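PDB 5JBL: prohead core protein protease from Enterobacteria phage T4, which acts as a serine protease of the prohead inner core, activated by autocatalytic cleavage after prohead assembly, and processes many prohead proteins to make room for the DNA. Local coordinates for residues Gly31-Leu43 with Gly52-Leu64. The protein carries 3 engineered substitutions. Residues are numbered along the deposited sequence; the frame is centred on the assembly and turned at random.
Sequences GQPGEIIDGVPML and GLKPGLYIEGIFL. Engineered in segment 52-64: L64 (natural residue Met).
I37 O receives Y58 N at 2.7 Å, and I37 N returns a bond to Y58 O, lying in the plane of that carbonyl. This hydrogen-bonded pair is central to an antiparallel beta ladder, 35-38 against 57-60, in a long hairpin whose ladder breaks after D38 and resumes, shifted by one residue, at M42 and K54. G39 turns the chain at positive phi, and its N reaches G56 O (2.9 Å) from well above the carbonyl plane. P41 and P55 face each other within the interruption, where V40 O takes a CA-H from P55, while the buried G56 N finds no partner.

I36, L57 and I59 share a face with D38, and their apolar side chains pack against helix 142-151. I36 CG2 lies alongside L57 CD1. L57 carries CG anti to its own N (chi1 175°), which brings CD1 against D38 CB (3.6 Å); the D38 carboxylate itself pairs with R151. The other face carries Y58, whose OH is hydrogen-bonded to both R134 and E120. At the far end G61 turns the corner with backbone angles that suit glycine, tight against P33 and G34; a water accepts from both G34 N and I62 N. There P33 CG rests on I59 CG2 at 3.7 Å and meets the F63 ring edge-on at CE1.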
loop_
_atom_site.group_PDB
_atom_site.type_symbol
_atom_site.label_atom_id
_atom_site.label_comp_id
_atom_site.label_asym_id
_atom_site.label_seq_id
_atom_site.Cartn_x
_atom_site.Cartn_y
_atom_site.Cartn_z
ATOM N N GLY C 31 -9.828 26.497 5.608
ATOM C CA GLY C 31 -9.984 26.336 7.042
ATOM C C GLY C 31 -10.671 25.045 7.419
ATOM O O GLY C 31 -10.819 24.116 6.623
ATOM N N GLN C 32 -11.092 24.983 8.685
ATOM C CA GLN C 32 -11.677 23.761 9.229
ATOM C C GLN C 32 -13.183 23.909 9.272
ATOM O O GLN C 32 -13.685 24.842 9.927
ATOM C CB GLN C 32 -11.148 23.473 10.629
ATOM C CG GLN C 32 -9.666 23.148 10.716
ATOM C CD GLN C 32 -9.193 23.121 12.159
ATOM O OE1 GLN C 32 -9.376 24.093 12.880
ATOM N NE2 GLN C 32 -8.609 22.000 12.594
ATOM N N PRO C 33 -13.933 23.061 8.582
ATOM C CA PRO C 33 -15.393 23.129 8.692
ATOM C C PRO C 33 -15.829 22.811 10.114
ATOM O O PRO C 33 -15.277 21.924 10.773
ATOM C CB PRO C 33 -15.879 22.071 7.696
ATOM C CG PRO C 33 -14.736 21.761 6.831
ATOM C CD PRO C 33 -13.472 22.149 7.527
ATOM N N GLY C 34 -16.844 23.531 10.572
ATOM C CA GLY C 34 -17.216 23.557 11.966
ATOM C C GLY C 34 -17.974 22.364 12.494
ATOM O O GLY C 34 -18.246 22.327 13.696
ATOM N N GLU C 35 -18.319 21.381 11.661
ATOM C CA GLU C 35 -19.131 20.255 12.118
ATOM C C GLU C 35 -18.570 18.945 11.595
ATOM O O GLU C 35 -18.339 18.791 10.393
ATOM C CB GLU C 35 -20.591 20.382 11.668
ATOM C CG GLU C 35 -21.267 21.678 12.068
ATOM C CD GLU C 35 -21.312 21.877 13.571
ATOM O OE1 GLU C 35 -21.303 20.866 14.308
ATOM O OE2 GLU C 35 -21.354 23.049 14.013
ATOM N N ILE C 36 -18.358 18.005 12.504
ATOM C CA ILE C 36 -18.050 16.625 12.158
ATOM C C ILE C 36 -19.097 15.762 12.840
ATOM O O ILE C 36 -19.275 15.855 14.060
ATOM C CB ILE C 36 -16.633 16.236 12.596
ATOM C CG1 ILE C 36 -15.607 17.087 11.844
ATOM C CG2 ILE C 36 -16.435 14.724 12.452
ATOM C CD1 ILE C 36 -14.200 16.926 12.351
ATOM N N ILE C 37 -19.814 14.956 12.059
ATOM C CA ILE C 37 -20.964 14.203 12.554
ATOM C C ILE C 37 -20.747 12.727 12.248
ATOM O O ILE C 37 -20.721 12.331 11.079
ATOM C CB ILE C 37 -22.282 14.702 11.941
ATOM C CG1 ILE C 37 -22.465 16.203 12.187
ATOM C CG2 ILE C 37 -23.441 13.963 12.538
ATOM C CD1 ILE C 37 -22.073 17.080 11.019
ATOM N N ASP C 38 -20.617 11.918 13.292
ATOM C CA ASP C 38 -20.299 10.503 13.168
ATOM C C ASP C 38 -21.494 9.668 13.594
ATOM O O ASP C 38 -22.040 9.874 14.681
ATOM C CB ASP C 38 -19.085 10.151 14.030
ATOM C CG ASP C 38 -18.477 8.798 13.683
ATOM O OD1 ASP C 38 -18.906 8.141 12.701
ATOM O OD2 ASP C 38 -17.538 8.398 14.401
ATOM N N GLY C 39 -21.880 8.719 12.747
ATOM C CA GLY C 39 -22.781 7.657 13.147
ATOM C C GLY C 39 -24.262 7.952 13.068
ATOM O O GLY C 39 -25.057 7.179 13.618
ATOM N N VAL C 40 -24.670 9.032 12.414
ATOM C CA VAL C 40 -26.101 9.307 12.289
ATOM C C VAL C 40 -26.720 8.301 11.327
ATOM O O VAL C 40 -26.244 8.163 10.191
ATOM C CB VAL C 40 -26.365 10.747 11.832
ATOM C CG1 VAL C 40 -27.833 10.916 11.482
ATOM C CG2 VAL C 40 -26.000 11.708 12.944
ATOM N N PRO C 41 -27.729 7.537 11.753
ATOM C CA PRO C 41 -28.363 6.553 10.863
ATOM C C PRO C 41 -29.323 7.242 9.905
ATOM O O PRO C 41 -30.413 7.676 10.291
ATOM C CB PRO C 41 -29.093 5.620 11.843
ATOM C CG PRO C 41 -28.546 5.972 13.218
ATOM C CD PRO C 41 -28.229 7.423 13.130
ATOM N N MET C 42 -28.922 7.329 8.644
ATOM C CA MET C 42 -29.671 8.033 7.614
ATOM C C MET C 42 -30.505 7.039 6.819
ATOM O O MET C 42 -30.089 5.901 6.584
ATOM C CB MET C 42 -28.719 8.776 6.676
ATOM C CG MET C 42 -27.752 9.721 7.372
ATOM S SD MET C 42 -28.541 11.254 7.868
ATOM C CE MET C 42 -29.064 11.839 6.271
ATOM N N LEU C 43 -31.680 7.486 6.387
ATOM C CA LEU C 43 -32.572 6.620 5.627
ATOM C C LEU C 43 -32.062 6.417 4.202
ATOM O O LEU C 43 -31.726 7.381 3.504
ATOM C CB LEU C 43 -33.981 7.208 5.613
ATOM C CG LEU C 43 -35.092 6.301 5.078
ATOM C CD1 LEU C 43 -35.092 4.990 5.828
ATOM C CD2 LEU C 43 -36.443 6.990 5.209
ATOM N N GLY C 52 -34.016 0.116 6.345
ATOM C CA GLY C 52 -32.838 0.446 5.557
ATOM C C GLY C 52 -32.146 1.726 5.992
ATOM O O GLY C 52 -32.441 2.802 5.481
ATOM N N LEU C 53 -31.225 1.602 6.946
ATOM C CA LEU C 53 -30.487 2.728 7.505
ATOM C C LEU C 53 -28.998 2.504 7.321
ATOM O O LEU C 53 -28.502 1.397 7.545
ATOM C CB LEU C 53 -30.783 2.909 8.992
ATOM C CG LEU C 53 -32.227 3.281 9.283
ATOM C CD1 LEU C 53 -32.510 3.206 10.778
ATOM C CD2 LEU C 53 -32.525 4.659 8.716
ATOM N N LYS C 54 -28.283 3.559 6.938
ATOM C CA LYS C 54 -26.831 3.493 6.855
ATOM C C LYS C 54 -26.224 4.610 7.692
ATOM O O LYS C 54 -26.488 5.795 7.426
ATOM C CB LYS C 54 -26.351 3.582 5.398
ATOM C CG LYS C 54 -26.811 4.810 4.629
ATOM C CD LYS C 54 -26.423 4.694 3.169
ATOM C CE LYS C 54 -24.933 4.452 3.009
ATOM N NZ LYS C 54 -24.514 4.622 1.594
ATOM N N PRO C 55 -25.424 4.299 8.706
ATOM C CA PRO C 55 -24.660 5.350 9.375
ATOM C C PRO C 55 -23.583 5.884 8.446
ATOM O O PRO C 55 -23.224 5.268 7.443
ATOM C CB PRO C 55 -24.040 4.638 10.583
ATOM C CG PRO C 55 -24.669 3.276 10.624
ATOM C CD PRO C 55 -25.099 2.967 9.235
ATOM N N GLY C 56 -23.062 7.047 8.801
ATOM C CA GLY C 56 -21.989 7.639 8.028
ATOM C C GLY C 56 -21.268 8.668 8.862
ATOM O O GLY C 56 -21.782 9.151 9.875
ATOM N N LEU C 57 -20.065 8.998 8.419
ATOM C CA LEU C 57 -19.261 10.055 9.007
ATOM C C LEU C 57 -19.297 11.230 8.051
ATOM O O LEU C 57 -18.933 11.079 6.878
ATOM C CB LEU C 57 -17.833 9.574 9.226
ATOM C CG LEU C 57 -16.825 10.601 9.719
ATOM C CD1 LEU C 57 -17.229 11.163 11.064
ATOM C CD2 LEU C 57 -15.479 9.893 9.815
ATOM N N TYR C 58 -19.724 12.395 8.540
ATOM C CA TYR C 58 -19.922 13.558 7.683
ATOM C C TYR C 58 -19.086 14.745 8.125
ATOM O O TYR C 58 -18.945 15.008 9.321
ATOM C CB TYR C 58 -21.394 13.970 7.657
ATOM C CG TYR C 58 -22.214 13.034 6.831
ATOM C CD1 TYR C 58 -22.435 13.305 5.494
ATOM C CD2 TYR C 58 -22.721 11.856 7.367
ATOM C CE1 TYR C 58 -23.160 12.459 4.711
ATOM C CE2 TYR C 58 -23.461 10.988 6.577
ATOM C CZ TYR C 58 -23.668 11.307 5.240
ATOM O OH TYR C 58 -24.386 10.484 4.411
ATOM N N ILE C 59 -18.555 15.476 7.145
ATOM C CA ILE C 59 -17.935 16.774 7.362
ATOM C C ILE C 59 -18.879 17.822 6.784
ATOM O O ILE C 59 -19.263 17.726 5.608
ATOM C CB ILE C 59 -16.545 16.837 6.712
ATOM C CG1 ILE C 59 -15.661 15.732 7.302
ATOM C CG2 ILE C 59 -15.930 18.220 6.920
ATOM C CD1 ILE C 59 -14.390 15.482 6.526
ATOM N N GLU C 60 -19.269 18.807 7.603
ATOM C CA GLU C 60 -20.221 19.823 7.156
ATOM C C GLU C 60 -19.782 21.210 7.613
ATOM O O GLU C 60 -19.450 21.412 8.789
ATOM C CB GLU C 60 -21.636 19.518 7.674
ATOM C CG GLU C 60 -22.718 20.411 7.080
ATOM C CD GLU C 60 -24.110 20.117 7.637
ATOM O OE1 GLU C 60 -24.743 21.058 8.166
ATOM O OE2 GLU C 60 -24.572 18.954 7.549
ATOM N N GLY C 61 -19.799 22.160 6.687
ATOM C CA GLY C 61 -19.526 23.546 7.049
ATOM C C GLY C 61 -19.080 24.329 5.826
ATOM O O GLY C 61 -19.406 23.974 4.692
ATOM N N ILE C 62 -18.317 25.385 6.086
ATOM C CA ILE C 62 -17.859 26.265 5.016
ATOM C C ILE C 62 -16.841 25.534 4.157
ATOM O O ILE C 62 -15.795 25.083 4.645
ATOM C CB ILE C 62 -17.276 27.561 5.588
ATOM C CG1 ILE C 62 -18.398 28.391 6.220
ATOM C CG2 ILE C 62 -16.531 28.339 4.506
ATOM C CD1 ILE C 62 -17.911 29.613 6.969
ATOM N N PHE C 63 -17.137 25.420 2.864
ATOM C CA PHE C 63 -16.203 24.795 1.938
ATOM C C PHE C 63 -15.484 25.792 1.039
ATOM O O PHE C 63 -14.382 25.497 0.588
ATOM C CB PHE C 63 -16.922 23.770 1.050
ATOM C CG PHE C 63 -17.318 22.481 1.756
ATOM C CD1 PHE C 63 -16.901 22.204 3.046
ATOM C CD2 PHE C 63 -18.121 21.553 1.103
ATOM C CE1 PHE C 63 -17.269 21.012 3.685
ATOM C CE2 PHE C 63 -18.490 20.366 1.718
ATOM C CZ PHE C 63 -18.059 20.089 3.017
ATOM N N LEU C 64 -16.093 26.939 0.744
ATOM C CA LEU C 64 -15.481 28.002 -0.046
ATOM C C LEU C 64 -16.074 29.332 0.399
ATOM O O LEU C 64 -17.163 29.386 0.980
ATOM C CB LEU C 64 -15.712 27.817 -1.558
ATOM C CG LEU C 64 -15.209 26.539 -2.238
ATOM C CD1 LEU C 64 -16.314 25.492 -2.255
ATOM C CD2 LEU C 64 -14.707 26.819 -3.639
HETATM O O HOH W 1 -17.587 25.942 8.830
#